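Local coordinates for protein putative phosphatase/phosphodiesterase MPN_349 (Mycoplasma pneumoniae M129, PDB 1T71) that binds two iron ions and is probably a metal-dependent phosphatase or phosphodiesterase, perhaps acting on 2',3'-cyclic nucleotides, at residues K60-W74 with D88-F101. Residues are numbered along the deposited sequence; the frame is centred on the assembly and turned at random.
Sequences KEAGVNYITMGNHTW and DLVRPLNLDTSFAF. With FE (Fe (III) ion), chain C.
W74 and F99 meet edge to face beyond the parallel strands 66-68 and 89-90 of a beta-alpha-beta unit, the latter a short, weakly bonded edge strand of a calcineurin-like metallophosphoesterase fold. The CE1/CZ edge of F99 abuts one face of the W74 six-membered ring, planes 82° apart; CB of T73 lies over the middle of the indole on its opposite face. F101 runs nearly parallel to the indole but slid aside, its CB 3.7 Å from W74 NE1, a buried nitrogen with no polar partner. L95 CD1 and P92 CD reach the benzo end obliquely, and F132 extends the aromatic cluster. Along the strands, I67 N donates to D88 O and V90 N to I67 O, the second bond 2.7 Å and almost straight. I67 CG2 presses on L89 CD2, while on the other sheet face T68 and V90 lie side by side, their CG2 methyls a tight 3.3 Å apart; T68 OG1 bonds D156. The 70-73 turn carries N71, whose OD1 binds iron with E43 and H183. CG of D88 sits between its backbone N and carbonyl carbon (chi1 44°), turning the carboxylate toward helix 53-62, where Y56 takes OD1 and K60 NZ forms a 2.7 Å salt bridge with D88 OD2.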
loop_
_atom_site.group_PDB
_atom_site.type_symbol
_atom_site.label_atom_id
_atom_site.label_comp_id
_atom_site.label_asym_id
_atom_site.label_seq_id
_atom_site.Cartn_x
_atom_site.Cartn_y
_atom_site.Cartn_z
ATOM N N LYS A 60 -10.942 9.674 -1.974
ATOM C CA LYS A 60 -12.268 9.117 -2.154
ATOM C C LYS A 60 -12.944 9.712 -3.393
ATOM O O LYS A 60 -13.552 8.993 -4.187
ATOM C CB LYS A 60 -13.103 9.404 -0.910
ATOM C CG LYS A 60 -14.211 8.423 -0.686
ATOM C CD LYS A 60 -13.668 7.021 -0.476
ATOM C CE LYS A 60 -14.809 6.036 -0.474
ATOM N NZ LYS A 60 -15.837 6.461 0.510
ATOM N N GLU A 61 -12.830 11.023 -3.569
ATOM C CA GLU A 61 -13.453 11.659 -4.722
ATOM C C GLU A 61 -12.660 11.401 -5.989
ATOM O O GLU A 61 -13.165 11.600 -7.090
ATOM C CB GLU A 61 -13.605 13.169 -4.498
ATOM C CG GLU A 61 -12.300 13.964 -4.427
ATOM C CD GLU A 61 -11.548 14.024 -5.762
ATOM O OE1 GLU A 61 -12.215 14.133 -6.823
ATOM O OE2 GLU A 61 -10.290 13.978 -5.749
ATOM N N ALA A 62 -11.417 10.956 -5.835
ATOM C CA ALA A 62 -10.572 10.677 -6.991
ATOM C C ALA A 62 -10.893 9.316 -7.591
ATOM O O ALA A 62 -10.466 9.009 -8.707
ATOM C CB ALA A 62 -9.101 10.742 -6.596
ATOM N N GLY A 63 -11.635 8.496 -6.852
ATOM C CA GLY A 63 -11.989 7.183 -7.359
ATOM C C GLY A 63 -11.564 5.997 -6.506
ATOM O O GLY A 63 -11.870 4.858 -6.843
ATOM N N VAL A 64 -10.872 6.244 -5.402
ATOM C CA VAL A 64 -10.439 5.146 -4.543
ATOM C C VAL A 64 -11.621 4.567 -3.772
ATOM O O VAL A 64 -12.412 5.309 -3.199
ATOM C CB VAL A 64 -9.365 5.620 -3.545
ATOM C CG1 VAL A 64 -9.001 4.491 -2.595
ATOM C CG2 VAL A 64 -8.135 6.103 -4.309
ATOM N N ASN A 65 -11.733 3.242 -3.754
ATOM C CA ASN A 65 -12.822 2.575 -3.045
ATOM C C ASN A 65 -12.448 2.111 -1.648
ATOM O O ASN A 65 -13.245 2.229 -0.717
ATOM C CB ASN A 65 -13.321 1.368 -3.837
ATOM C CG ASN A 65 -13.901 1.755 -5.168
ATOM O OD1 ASN A 65 -14.833 2.557 -5.235
ATOM N ND2 ASN A 65 -13.360 1.194 -6.238
ATOM N N TYR A 66 -11.244 1.566 -1.502
ATOM C CA TYR A 66 -10.790 1.079 -0.204
ATOM C C TYR A 66 -9.351 1.502 0.082
ATOM O O TYR A 66 -8.562 1.725 -0.835
ATOM C CB TYR A 66 -10.931 -0.441 -0.157
ATOM C CG TYR A 66 -12.374 -0.898 -0.169
ATOM C CD1 TYR A 66 -13.139 -0.873 0.995
ATOM C CD2 TYR A 66 -12.990 -1.308 -1.353
ATOM C CE1 TYR A 66 -14.483 -1.244 0.987
ATOM C CE2 TYR A 66 -14.340 -1.677 -1.376
ATOM C CZ TYR A 66 -15.078 -1.642 -0.199
ATOM O OH TYR A 66 -16.409 -1.992 -0.195
ATOM N N ILE A 67 -9.013 1.605 1.361
ATOM C CA ILE A 67 -7.684 2.044 1.756
ATOM C C ILE A 67 -7.012 1.158 2.805
ATOM O O ILE A 67 -7.650 0.732 3.772
ATOM C CB ILE A 67 -7.762 3.482 2.318
ATOM C CG1 ILE A 67 -8.051 4.470 1.188
ATOM C CG2 ILE A 67 -6.479 3.845 3.023
ATOM C CD1 ILE A 67 -8.166 5.911 1.656
ATOM N N THR A 68 -5.726 0.881 2.601
ATOM C CA THR A 68 -4.939 0.098 3.558
ATOM C C THR A 68 -3.838 1.049 4.040
ATOM O O THR A 68 -3.553 2.042 3.362
ATOM C CB THR A 68 -4.313 -1.171 2.906
ATOM O OG1 THR A 68 -3.514 -0.804 1.776
ATOM C CG2 THR A 68 -5.410 -2.123 2.453
ATOM N N MET A 69 -3.223 0.766 5.190
ATOM C CA MET A 69 -2.193 1.660 5.719
ATOM C C MET A 69 -0.868 0.990 6.080
ATOM O O MET A 69 -0.472 0.005 5.457
ATOM C CB MET A 69 -2.754 2.417 6.931
ATOM C CG MET A 69 -3.960 3.305 6.622
ATOM S SD MET A 69 -3.539 4.864 5.790
ATOM C CE MET A 69 -3.723 4.445 4.244
ATOM N N GLY A 70 -0.177 1.533 7.082
ATOM C CA GLY A 70 1.111 0.977 7.467
ATOM C C GLY A 70 1.681 1.479 8.779
ATOM O O GLY A 70 0.967 1.589 9.780
ATOM N N ASN A 71 2.969 1.791 8.791
ATOM C CA ASN A 71 3.587 2.245 10.027
ATOM C C ASN A 71 3.312 3.696 10.388
ATOM O O ASN A 71 3.430 4.071 11.546
ATOM C CB ASN A 71 5.097 1.966 10.004
ATOM C CG ASN A 71 5.773 2.487 8.758
ATOM O OD1 ASN A 71 5.384 2.151 7.642
ATOM N ND2 ASN A 71 6.800 3.307 8.941
ATOM N N HIS A 72 2.923 4.509 9.413
ATOM C CA HIS A 72 2.628 5.910 9.683
ATOM C C HIS A 72 1.129 6.168 9.748
ATOM O O HIS A 72 0.670 7.296 9.584
ATOM C CB HIS A 72 3.274 6.790 8.616
ATOM C CG HIS A 72 4.754 6.933 8.782
ATOM N ND1 HIS A 72 5.651 6.647 7.775
ATOM C CD2 HIS A 72 5.492 7.330 9.846
ATOM C CE1 HIS A 72 6.880 6.861 8.212
ATOM N NE2 HIS A 72 6.810 7.276 9.465
ATOM N N THR A 73 0.371 5.108 10.003
ATOM C CA THR A 73 -1.082 5.197 10.091
ATOM C C THR A 73 -1.608 6.292 11.036
ATOM O O THR A 73 -2.579 6.981 10.728
ATOM C CB THR A 73 -1.696 3.844 10.573
ATOM O OG1 THR A 73 -1.399 2.800 9.630
ATOM C CG2 THR A 73 -3.216 3.974 10.738
ATOM N N TRP A 74 -0.952 6.466 12.175
ATOM C CA TRP A 74 -1.438 7.401 13.184
ATOM C C TRP A 74 -0.761 8.758 13.307
ATOM O O TRP A 74 -0.919 9.437 14.326
ATOM C CB TRP A 74 -1.404 6.682 14.536
ATOM C CG TRP A 74 -1.995 5.296 14.448
ATOM C CD1 TRP A 74 -3.304 4.944 14.641
ATOM C CD2 TRP A 74 -1.312 4.097 14.051
ATOM N NE1 TRP A 74 -3.476 3.603 14.385
ATOM C CE2 TRP A 74 -2.273 3.061 14.017
ATOM C CE3 TRP A 74 0.017 3.800 13.714
ATOM C CZ2 TRP A 74 -1.946 1.746 13.660
ATOM C CZ3 TRP A 74 0.343 2.493 13.361
ATOM C CH2 TRP A 74 -0.638 1.483 13.336
ATOM N N ASP A 88 -14.404 2.173 5.057
ATOM C CA ASP A 88 -13.670 1.598 3.933
ATOM C C ASP A 88 -12.160 1.748 4.090
ATOM O O ASP A 88 -11.429 1.747 3.101
ATOM C CB ASP A 88 -14.115 2.260 2.630
ATOM C CG ASP A 88 -14.224 3.767 2.755
ATOM O OD1 ASP A 88 -13.560 4.336 3.644
ATOM O OD2 ASP A 88 -14.968 4.385 1.964
ATOM N N LEU A 89 -11.708 1.863 5.337
ATOM C CA LEU A 89 -10.291 2.038 5.645
ATOM C C LEU A 89 -9.818 0.956 6.608
ATOM O O LEU A 89 -10.414 0.759 7.669
ATOM C CB LEU A 89 -10.096 3.422 6.278
ATOM C CG LEU A 89 -8.796 4.013 6.842
ATOM C CD1 LEU A 89 -7.880 2.927 7.371
ATOM C CD2 LEU A 89 -8.110 4.845 5.772
ATOM N N VAL A 90 -8.740 0.263 6.251
ATOM C CA VAL A 90 -8.198 -0.779 7.111
ATOM C C VAL A 90 -6.775 -0.438 7.560
ATOM O O VAL A 90 -5.936 -0.022 6.757
ATOM C CB VAL A 90 -8.180 -2.161 6.393
ATOM C CG1 VAL A 90 -9.571 -2.495 5.868
ATOM C CG2 VAL A 90 -7.192 -2.144 5.243
ATOM N N ARG A 91 -6.511 -0.611 8.849
ATOM C CA ARG A 91 -5.194 -0.338 9.397
ATOM C C ARG A 91 -4.550 -1.662 9.785
ATOM O O ARG A 91 -5.178 -2.715 9.688
ATOM C CB ARG A 91 -5.310 0.606 10.606
ATOM C CG ARG A 91 -6.439 0.301 11.579
ATOM C CD ARG A 91 -6.178 -0.947 12.411
ATOM N NE ARG A 91 -7.209 -1.118 13.432
ATOM C CZ ARG A 91 -7.187 -2.051 14.383
ATOM N NH1 ARG A 91 -6.182 -2.916 14.456
ATOM N NH2 ARG A 91 -8.176 -2.120 15.264
ATOM N N PRO A 92 -3.285 -1.639 10.218
ATOM C CA PRO A 92 -2.648 -2.908 10.594
ATOM C C PRO A 92 -3.396 -3.649 11.722
ATOM O O PRO A 92 -3.619 -3.096 12.800
ATOM C CB PRO A 92 -1.241 -2.473 11.001
ATOM C CG PRO A 92 -1.006 -1.245 10.135
ATOM C CD PRO A 92 -2.321 -0.524 10.263
ATOM N N LEU A 93 -3.783 -4.897 11.455
ATOM C CA LEU A 93 -4.512 -5.741 12.412
ATOM C C LEU A 93 -3.603 -6.188 13.548
ATOM O O LEU A 93 -4.019 -6.350 14.694
ATOM C CB LEU A 93 -5.050 -6.982 11.682
ATOM C CG LEU A 93 -5.780 -8.063 12.487
ATOM C CD1 LEU A 93 -7.056 -7.493 13.101
ATOM C CD2 LEU A 93 -6.126 -9.222 11.561
ATOM N N ASN A 94 -2.354 -6.384 13.160
ATOM C CA ASN A 94 -1.216 -6.845 13.950
ATOM C C ASN A 94 -0.811 -6.024 15.199
ATOM O O ASN A 94 0.363 -6.034 15.579
ATOM C CB ASN A 94 -0.040 -6.892 12.964
ATOM C CG ASN A 94 0.929 -7.964 13.276
ATOM O OD1 ASN A 94 0.534 -9.064 13.673
ATOM N ND2 ASN A 94 2.216 -7.679 13.085
ATOM N N LEU A 95 -1.758 -5.346 15.847
ATOM C CA LEU A 95 -1.432 -4.486 16.996
ATOM C C LEU A 95 -1.534 -5.064 18.415
ATOM O O LEU A 95 -2.528 -5.687 18.780
ATOM C CB LEU A 95 -2.275 -3.206 16.916
ATOM C CG LEU A 95 -2.212 -2.445 15.581
ATOM C CD1 LEU A 95 -3.162 -1.252 15.622
ATOM C CD2 LEU A 95 -0.795 -1.982 15.304
ATOM N N ASP A 96 -0.497 -4.831 19.216
ATOM C CA ASP A 96 -0.458 -5.310 20.597
ATOM C C ASP A 96 -1.297 -4.385 21.481
ATOM O O ASP A 96 -1.300 -3.169 21.288
ATOM C CB ASP A 96 0.990 -5.350 21.097
ATOM C CG ASP A 96 1.102 -5.816 22.542
ATOM O OD1 ASP A 96 0.765 -5.033 23.453
ATOM O OD2 ASP A 96 1.520 -6.972 22.767
ATOM N N THR A 97 -1.998 -4.961 22.453
ATOM C CA THR A 97 -2.856 -4.174 23.333
ATOM C C THR A 97 -2.162 -3.059 24.113
ATOM O O THR A 97 -2.817 -2.115 24.549
ATOM C CB THR A 97 -3.620 -5.080 24.321
ATOM O OG1 THR A 97 -2.708 -5.982 24.961
ATOM C CG2 THR A 97 -4.692 -5.872 23.586
ATOM N N SER A 98 -0.846 -3.150 24.279
ATOM C CA SER A 98 -0.112 -2.115 25.002
ATOM C C SER A 98 -0.091 -0.812 24.204
ATOM O O SER A 98 0.134 0.270 24.751
ATOM C CB SER A 98 1.325 -2.560 25.262
ATOM O OG SER A 98 2.031 -2.719 24.043
ATOM N N PHE A 99 -0.325 -0.926 22.902
ATOM C CA PHE A 99 -0.325 0.231 22.020
ATOM C C PHE A 99 -1.677 0.938 22.021
ATOM O O PHE A 99 -2.716 0.303 21.843
ATOM C CB PHE A 99 0.024 -0.221 20.592
ATOM C CG PHE A 99 -0.029 0.881 19.564
ATOM C CD1 PHE A 99 -0.681 0.682 18.350
ATOM C CD2 PHE A 99 0.594 2.103 19.794
ATOM C CE1 PHE A 99 -0.715 1.683 17.375
ATOM C CE2 PHE A 99 0.569 3.113 18.826
ATOM C CZ PHE A 99 -0.088 2.902 17.614
ATOM N N ALA A 100 -1.673 2.249 22.244
ATOM C CA ALA A 100 -2.922 3.005 22.200
ATOM C C ALA A 100 -3.293 2.854 20.728
ATOM O O ALA A 100 -2.405 2.722 19.894
ATOM C CB ALA A 100 -2.667 4.469 22.533
ATOM N N PHE A 101 -4.575 2.860 20.394
ATOM C CA PHE A 101 -4.993 2.697 18.991
ATOM C C PHE A 101 -5.035 1.227 18.560
ATOM O O PHE A 101 -5.369 0.925 17.409
ATOM C CB PHE A 101 -4.065 3.442 18.013
ATOM C CG PHE A 101 -3.844 4.894 18.347
ATOM C CD1 PHE A 101 -4.900 5.705 18.751
ATOM C CD2 PHE A 101 -2.570 5.449 18.258
ATOM C CE1 PHE A 101 -4.687 7.048 19.064
ATOM C CE2 PHE A 101 -2.349 6.789 18.568
ATOM C CZ PHE A 101 -3.406 7.589 18.972
HETATM FE FE FE C . 5.930 2.341 5.509
HETATM O O HOH W 1 -15.979 2.849 -0.311
#